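Local coordinates for protein probable chitinase A (PDB 4TX8) that probably hydrolyses chitin as a secreted family 18 endochitinase and carries a small carbohydrate-binding module thought to bind chitin, at residues 64-73 / 400-408. Sequence-based numbering, arbitrary orientation.
Sequences PAASPTLWTP and NWDRRDGYT
Arg404 reaches out of the last turn of helix 399-404 and buries its guanidinium among the backbone carbonyls of residues 64-73. With CG swung opposite the backbone N (chi1 173°), the chain folds at chi2 and chi3 (53° and 55°) and passes Ala65, whose O sits 3.2 Å from Arg404 CG. Arg404 NH1 is gripped twice, by Trp71 O at 2.7 Å in an almost straight bond and, less straight, by Pro64 O at 3.1 Å. Both acceptors lie at the guanidinium edge, in its plane, although NH1 stands above the carbonyl plane of Trp71. NH2 adds a weak bond to Trp71 O and a water shared with Pro68 O, while NE donates to Ser120 O, so the group is fixed against rotation. Two prolines sandwich it: Pro68 CB, 3.3 Å from Arg404 NH2, covers one face and Pro73 the other. Pro73 also meets Arg403, whose extended chain lays its guanidinium face against the ring, with Pro73 CG 3.9 Å from Arg403 CZ; Phe124 gives this second arginine a cation-pi partner. Beside the Schellman motif that ends the helix at Gly406, Ala65 CA makes a CA-H...O contact with Arg404 O (3.4 Å), an oxygen hydrogen-bonded to Tyr48 OH. This interdomain interface brings loop 64-68 and edge strand 71-73 of the family 5/12 carbohydrate-binding module against the helix after strand 393-397 of the GH18 TIM barrel.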
ATOM      1  N   PRO A  64      14.121   0.575 -20.771  1.00 29.19           N
ATOM      2  CA  PRO A  64      13.344  -0.559 -20.255  1.00 26.69           C
ATOM      3  C   PRO A  64      12.311  -0.206 -19.176  1.00 27.91           C
ATOM      4  O   PRO A  64      11.258  -0.839 -19.133  1.00 28.07           O
ATOM      5  CB  PRO A  64      14.425  -1.475 -19.680  1.00 26.39           C
ATOM      6  CG  PRO A  64      15.621  -1.205 -20.526  1.00 26.52           C
ATOM      7  CD  PRO A  64      15.566   0.273 -20.812  1.00 28.10           C
ATOM      8  N   ALA A  65      12.595   0.778 -18.329  1.00 26.97           N
ATOM      9  CA  ALA A  65      11.657   1.149 -17.270  1.00 27.54           C
ATOM     10  C   ALA A  65      10.465   1.913 -17.831  1.00 27.64           C
ATOM     11  O   ALA A  65       9.397   1.959 -17.222  1.00 28.67           O
ATOM     12  CB  ALA A  65      12.356   1.975 -16.195  1.00 31.08           C
ATOM     13  N   ALA A  66      10.650   2.509 -19.001  1.00 26.95           N
ATOM     14  CA  ALA A  66       9.610   3.332 -19.597  1.00 26.47           C
ATOM     15  C   ALA A  66       8.893   2.630 -20.748  1.00 25.22           C
ATOM     16  O   ALA A  66       7.920   3.153 -21.280  1.00 28.33           O
ATOM     17  CB  ALA A  66      10.209   4.646 -20.082  1.00 30.71           C
ATOM     18  N   SER A  67       9.355   1.445 -21.134  1.00 24.90           N
ATOM     19  CA  SER A  67       8.853   0.835 -22.364  1.00 25.06           C
ATOM     20  C   SER A  67       8.526  -0.653 -22.235  1.00 24.48           C
ATOM     21  O   SER A  67       9.301  -1.503 -22.671  1.00 27.29           O
ATOM     22  CB  SER A  67       9.876   1.043 -23.482  1.00 29.08           C
ATOM     23  OG  SER A  67      10.445   2.340 -23.391  1.00 29.41           O
ATOM     24  N   PRO A  68       7.364  -0.970 -21.643  1.00 24.57           N
ATOM     25  CA  PRO A  68       6.922  -2.356 -21.458  1.00 25.63           C
ATOM     26  C   PRO A  68       6.528  -3.047 -22.769  1.00 24.02           C
ATOM     27  O   PRO A  68       6.436  -4.271 -22.788  1.00 27.53           O
ATOM     28  CB  PRO A  68       5.716  -2.219 -20.522  1.00 27.19           C
ATOM     29  CG  PRO A  68       5.211  -0.847 -20.756  1.00 28.01           C
ATOM     30  CD  PRO A  68       6.407  -0.003 -21.083  1.00 23.25           C
ATOM     31  N   THR A  69       6.309  -2.295 -23.843  1.00 23.97           N
ATOM     32  CA  THR A  69       6.065  -2.928 -25.138  1.00 24.76           C
ATOM     33  C   THR A  69       7.382  -3.403 -25.757  1.00 27.87           C
ATOM     34  O   THR A  69       7.377  -4.179 -26.710  1.00 28.06           O
ATOM     35  CB  THR A  69       5.353  -1.987 -26.138  1.00 26.47           C
ATOM     36  OG1 THR A  69       6.225  -0.908 -26.499  1.00 24.42           O
ATOM     37  CG2 THR A  69       4.060  -1.436 -25.544  1.00 29.12           C
ATOM     38  N   LEU A  70       8.505  -2.941 -25.209  1.00 23.78           N
ATOM     39  CA  LEU A  70       9.822  -3.311 -25.731  1.00 24.53           C
ATOM     40  C   LEU A  70      10.601  -4.222 -24.794  1.00 26.18           C
ATOM     41  O   LEU A  70      11.390  -5.055 -25.241  1.00 27.31           O
ATOM     42  CB  LEU A  70      10.661  -2.062 -26.016  1.00 20.80           C
ATOM     43  CG  LEU A  70      10.305  -1.234 -27.248  1.00 23.60           C
ATOM     44  CD1 LEU A  70      11.181   0.007 -27.297  1.00 25.20           C
ATOM     45  CD2 LEU A  70      10.470  -2.064 -28.513  1.00 24.07           C
ATOM     46  N   TRP A  71      10.384  -4.051 -23.494  1.00 24.13           N
ATOM     47  CA  TRP A  71      11.175  -4.751 -22.489  1.00 24.54           C
ATOM     48  C   TRP A  71      10.314  -5.367 -21.398  1.00 28.52           C
ATOM     49  O   TRP A  71       9.399  -4.726 -20.878  1.00 29.16           O
ATOM     50  CB  TRP A  71      12.190  -3.798 -21.850  1.00 23.73           C
ATOM     51  CG  TRP A  71      13.167  -3.216 -22.817  1.00 26.00           C
ATOM     52  CD1 TRP A  71      13.087  -1.999 -23.433  1.00 22.94           C
ATOM     53  CD2 TRP A  71      14.372  -3.826 -23.288  1.00 24.82           C
ATOM     54  NE1 TRP A  71      14.173  -1.815 -24.256  1.00 27.90           N
ATOM     55  CE2 TRP A  71      14.975  -2.923 -24.186  1.00 24.74           C
ATOM     56  CE3 TRP A  71      15.001  -5.049 -23.037  1.00 26.17           C
ATOM     57  CZ2 TRP A  71      16.175  -3.205 -24.833  1.00 26.70           C
ATOM     58  CZ3 TRP A  71      16.189  -5.326 -23.680  1.00 27.46           C
ATOM     59  CH2 TRP A  71      16.765  -4.409 -24.568  1.00 27.45           C
ATOM     60  N   THR A  72      10.616  -6.612 -21.047  1.00 26.24           N
ATOM     61  CA  THR A  72      10.008  -7.229 -19.878  1.00 28.28           C
ATOM     62  C   THR A  72      11.089  -7.505 -18.833  1.00 29.94           C
ATOM     63  O   THR A  72      12.181  -7.962 -19.171  1.00 33.13           O
ATOM     64  CB  THR A  72       9.260  -8.533 -20.234  1.00 32.74           C
ATOM     65  OG1 THR A  72       8.803  -9.169 -19.035  1.00 39.35           O
ATOM     66  CG2 THR A  72      10.157  -9.489 -20.993  1.00 35.32           C
ATOM     67  N   PRO A  73      10.793  -7.203 -17.560  1.00 31.20           N
ATOM     68  CA  PRO A  73      11.742  -7.443 -16.467  1.00 33.07           C
ATOM     69  C   PRO A  73      12.114  -8.916 -16.359  1.00 34.64           C
ATOM     70  O   PRO A  73      11.236  -9.769 -16.471  1.00 36.80           O
ATOM     71  CB  PRO A  73      10.973  -6.983 -15.220  1.00 28.68           C
ATOM     72  CG  PRO A  73       9.938  -6.039 -15.736  1.00 29.38           C
ATOM     73  CD  PRO A  73       9.549  -6.574 -17.082  1.00 30.21           C
ATOM     74  N   ASN A 400       4.205  -3.497  -8.875  1.00 22.76           N
ATOM     75  CA  ASN A 400       4.377  -3.457 -10.327  1.00 22.59           C
ATOM     76  C   ASN A 400       5.255  -2.306 -10.804  1.00 23.80           C
ATOM     77  O   ASN A 400       6.111  -2.497 -11.667  1.00 23.30           O
ATOM     78  CB  ASN A 400       3.018  -3.382 -11.015  1.00 22.60           C
ATOM     79  CG  ASN A 400       2.239  -4.674 -10.894  1.00 25.05           C
ATOM     80  OD1 ASN A 400       1.956  -5.135  -9.788  1.00 20.69           O
ATOM     81  ND2 ASN A 400       1.887  -5.266 -12.030  1.00 19.88           N
ATOM     82  N   TRP A 401       5.045  -1.113 -10.257  1.00 20.56           N
ATOM     83  CA  TRP A 401       5.878   0.017 -10.645  1.00 22.55           C
ATOM     84  C   TRP A 401       7.312  -0.200 -10.181  1.00 24.49           C
ATOM     85  O   TRP A 401       8.256   0.148 -10.891  1.00 25.69           O
ATOM     86  CB  TRP A 401       5.324   1.334 -10.098  1.00 20.92           C
ATOM     87  CG  TRP A 401       4.284   1.926 -10.992  1.00 21.54           C
ATOM     88  CD1 TRP A 401       2.965   2.113 -10.708  1.00 22.23           C
ATOM     89  CD2 TRP A 401       4.476   2.384 -12.337  1.00 24.49           C
ATOM     90  NE1 TRP A 401       2.323   2.673 -11.788  1.00 25.06           N
ATOM     91  CE2 TRP A 401       3.229   2.848 -12.802  1.00 25.02           C
ATOM     92  CE3 TRP A 401       5.582   2.454 -13.190  1.00 26.94           C
ATOM     93  CZ2 TRP A 401       3.057   3.370 -14.083  1.00 25.27           C
ATOM     94  CZ3 TRP A 401       5.408   2.974 -14.465  1.00 27.51           C
ATOM     95  CH2 TRP A 401       4.157   3.426 -14.897  1.00 26.03           C
ATOM     96  N   ASP A 402       7.474  -0.790  -9.000  1.00 23.96           N
ATOM     97  CA  ASP A 402       8.807  -1.098  -8.494  1.00 24.85           C
ATOM     98  C   ASP A 402       9.514  -2.104  -9.399  1.00 26.20           C
ATOM     99  O   ASP A 402      10.698  -1.957  -9.702  1.00 26.89           O
ATOM    100  CB  ASP A 402       8.738  -1.635  -7.065  1.00 21.15           C
ATOM    101  CG  ASP A 402      10.071  -2.181  -6.588  1.00 23.42           C
ATOM    102  OD1 ASP A 402      10.966  -1.369  -6.272  1.00 23.35           O
ATOM    103  OD2 ASP A 402      10.226  -3.419  -6.543  1.00 24.64           O
ATOM    104  N   ARG A 403       8.775  -3.119  -9.833  1.00 24.55           N
ATOM    105  CA  ARG A 403       9.297  -4.137 -10.739  1.00 25.21           C
ATOM    106  C   ARG A 403       9.697  -3.534 -12.084  1.00 29.01           C
ATOM    107  O   ARG A 403      10.782  -3.808 -12.605  1.00 22.28           O
ATOM    108  CB  ARG A 403       8.253  -5.241 -10.943  1.00 25.22           C
ATOM    109  CG  ARG A 403       8.605  -6.301 -11.982  1.00 24.21           C
ATOM    110  CD  ARG A 403       7.486  -7.339 -12.046  1.00 26.10           C
ATOM    111  NE  ARG A 403       7.655  -8.326 -13.110  1.00 27.11           N
ATOM    112  CZ  ARG A 403       7.088  -8.238 -14.310  1.00 29.64           C
ATOM    113  NH1 ARG A 403       6.320  -7.199 -14.612  1.00 23.37           N
ATOM    114  NH2 ARG A 403       7.290  -9.190 -15.210  1.00 36.41           N
ATOM    115  N   ARG A 404       8.816  -2.707 -12.635  1.00 24.43           N
ATOM    116  CA  ARG A 404       9.061  -2.058 -13.917  1.00 24.54           C
ATOM    117  C   ARG A 404      10.296  -1.158 -13.845  1.00 29.59           C
ATOM    118  O   ARG A 404      11.069  -1.069 -14.800  1.00 29.52           O
ATOM    119  CB  ARG A 404       7.827  -1.254 -14.344  1.00 23.59           C
ATOM    120  CG  ARG A 404       8.004  -0.391 -15.587  1.00 27.30           C
ATOM    121  CD  ARG A 404       8.543  -1.179 -16.775  1.00 28.36           C
ATOM    122  NE  ARG A 404       7.735  -2.349 -17.108  1.00 24.78           N
ATOM    123  CZ  ARG A 404       8.018  -3.181 -18.106  1.00 28.07           C
ATOM    124  NH1 ARG A 404       9.088  -2.966 -18.865  1.00 27.93           N
ATOM    125  NH2 ARG A 404       7.237  -4.225 -18.351  1.00 27.11           N
ATOM    126  N   ASP A 405      10.490  -0.516 -12.695  1.00 26.45           N
ATOM    127  CA  ASP A 405      11.593   0.423 -12.509  1.00 29.00           C
ATOM    128  C   ASP A 405      12.900  -0.258 -12.090  1.00 29.68           C
ATOM    129  O   ASP A 405      13.915   0.408 -11.901  1.00 31.14           O
ATOM    130  CB  ASP A 405      11.210   1.488 -11.475  1.00 31.21           C
ATOM    131  CG  ASP A 405      10.120   2.424 -11.975  1.00 37.98           C
ATOM    132  OD1 ASP A 405       9.976   2.574 -13.208  1.00 40.83           O
ATOM    133  OD2 ASP A 405       9.411   3.016 -11.134  1.00 34.64           O
ATOM    134  N   GLY A 406      12.871  -1.581 -11.948  1.00 28.86           N
ATOM    135  CA  GLY A 406      14.068  -2.342 -11.637  1.00 29.05           C
ATOM    136  C   GLY A 406      14.319  -2.585 -10.158  1.00 29.08           C
ATOM    137  O   GLY A 406      15.470  -2.678  -9.731  1.00 30.27           O
ATOM    138  N   TYR A 407      13.241  -2.689  -9.385  1.00 26.90           N
ATOM    139  CA  TYR A 407      13.311  -2.956  -7.946  1.00 27.73           C
ATOM    140  C   TYR A 407      14.140  -1.917  -7.196  1.00 29.84           C
ATOM    141  O   TYR A 407      14.788  -2.234  -6.199  1.00 30.41           O
ATOM    142  CB  TYR A 407      13.888  -4.351  -7.679  1.00 25.16           C
ATOM    143  CG  TYR A 407      13.233  -5.462  -8.467  1.00 27.58           C
ATOM    144  CD1 TYR A 407      11.919  -5.841  -8.216  1.00 26.31           C
ATOM    145  CD2 TYR A 407      13.936  -6.149  -9.449  1.00 31.05           C
ATOM    146  CE1 TYR A 407      11.320  -6.866  -8.929  1.00 27.06           C
ATOM    147  CE2 TYR A 407      13.348  -7.171 -10.165  1.00 33.08           C
ATOM    148  CZ  TYR A 407      12.040  -7.526  -9.902  1.00 31.94           C
ATOM    149  OH  TYR A 407      11.451  -8.543 -10.612  1.00 32.17           O
ATOM    150  N   THR A 408      14.111  -0.678  -7.674  1.00 26.98           N
ATOM    151  CA  THR A 408      14.920   0.385  -7.087  1.00 27.61           C
ATOM    152  C   THR A 408      14.387   0.845  -5.734  1.00 27.63           C
ATOM    153  O   THR A 408      15.092   1.517  -4.981  1.00 27.80           O
ATOM    154  CB  THR A 408      15.009   1.600  -8.022  1.00 28.50           C
ATOM    155  OG1 THR A 408      13.693   1.953  -8.465  1.00 27.84           O
ATOM    156  CG2 THR A 408      15.872   1.274  -9.228  1.00 29.58           C
TER
HETATM  157  O   HOH W   1       6.265  -5.786 -20.512  1.00 25.58           O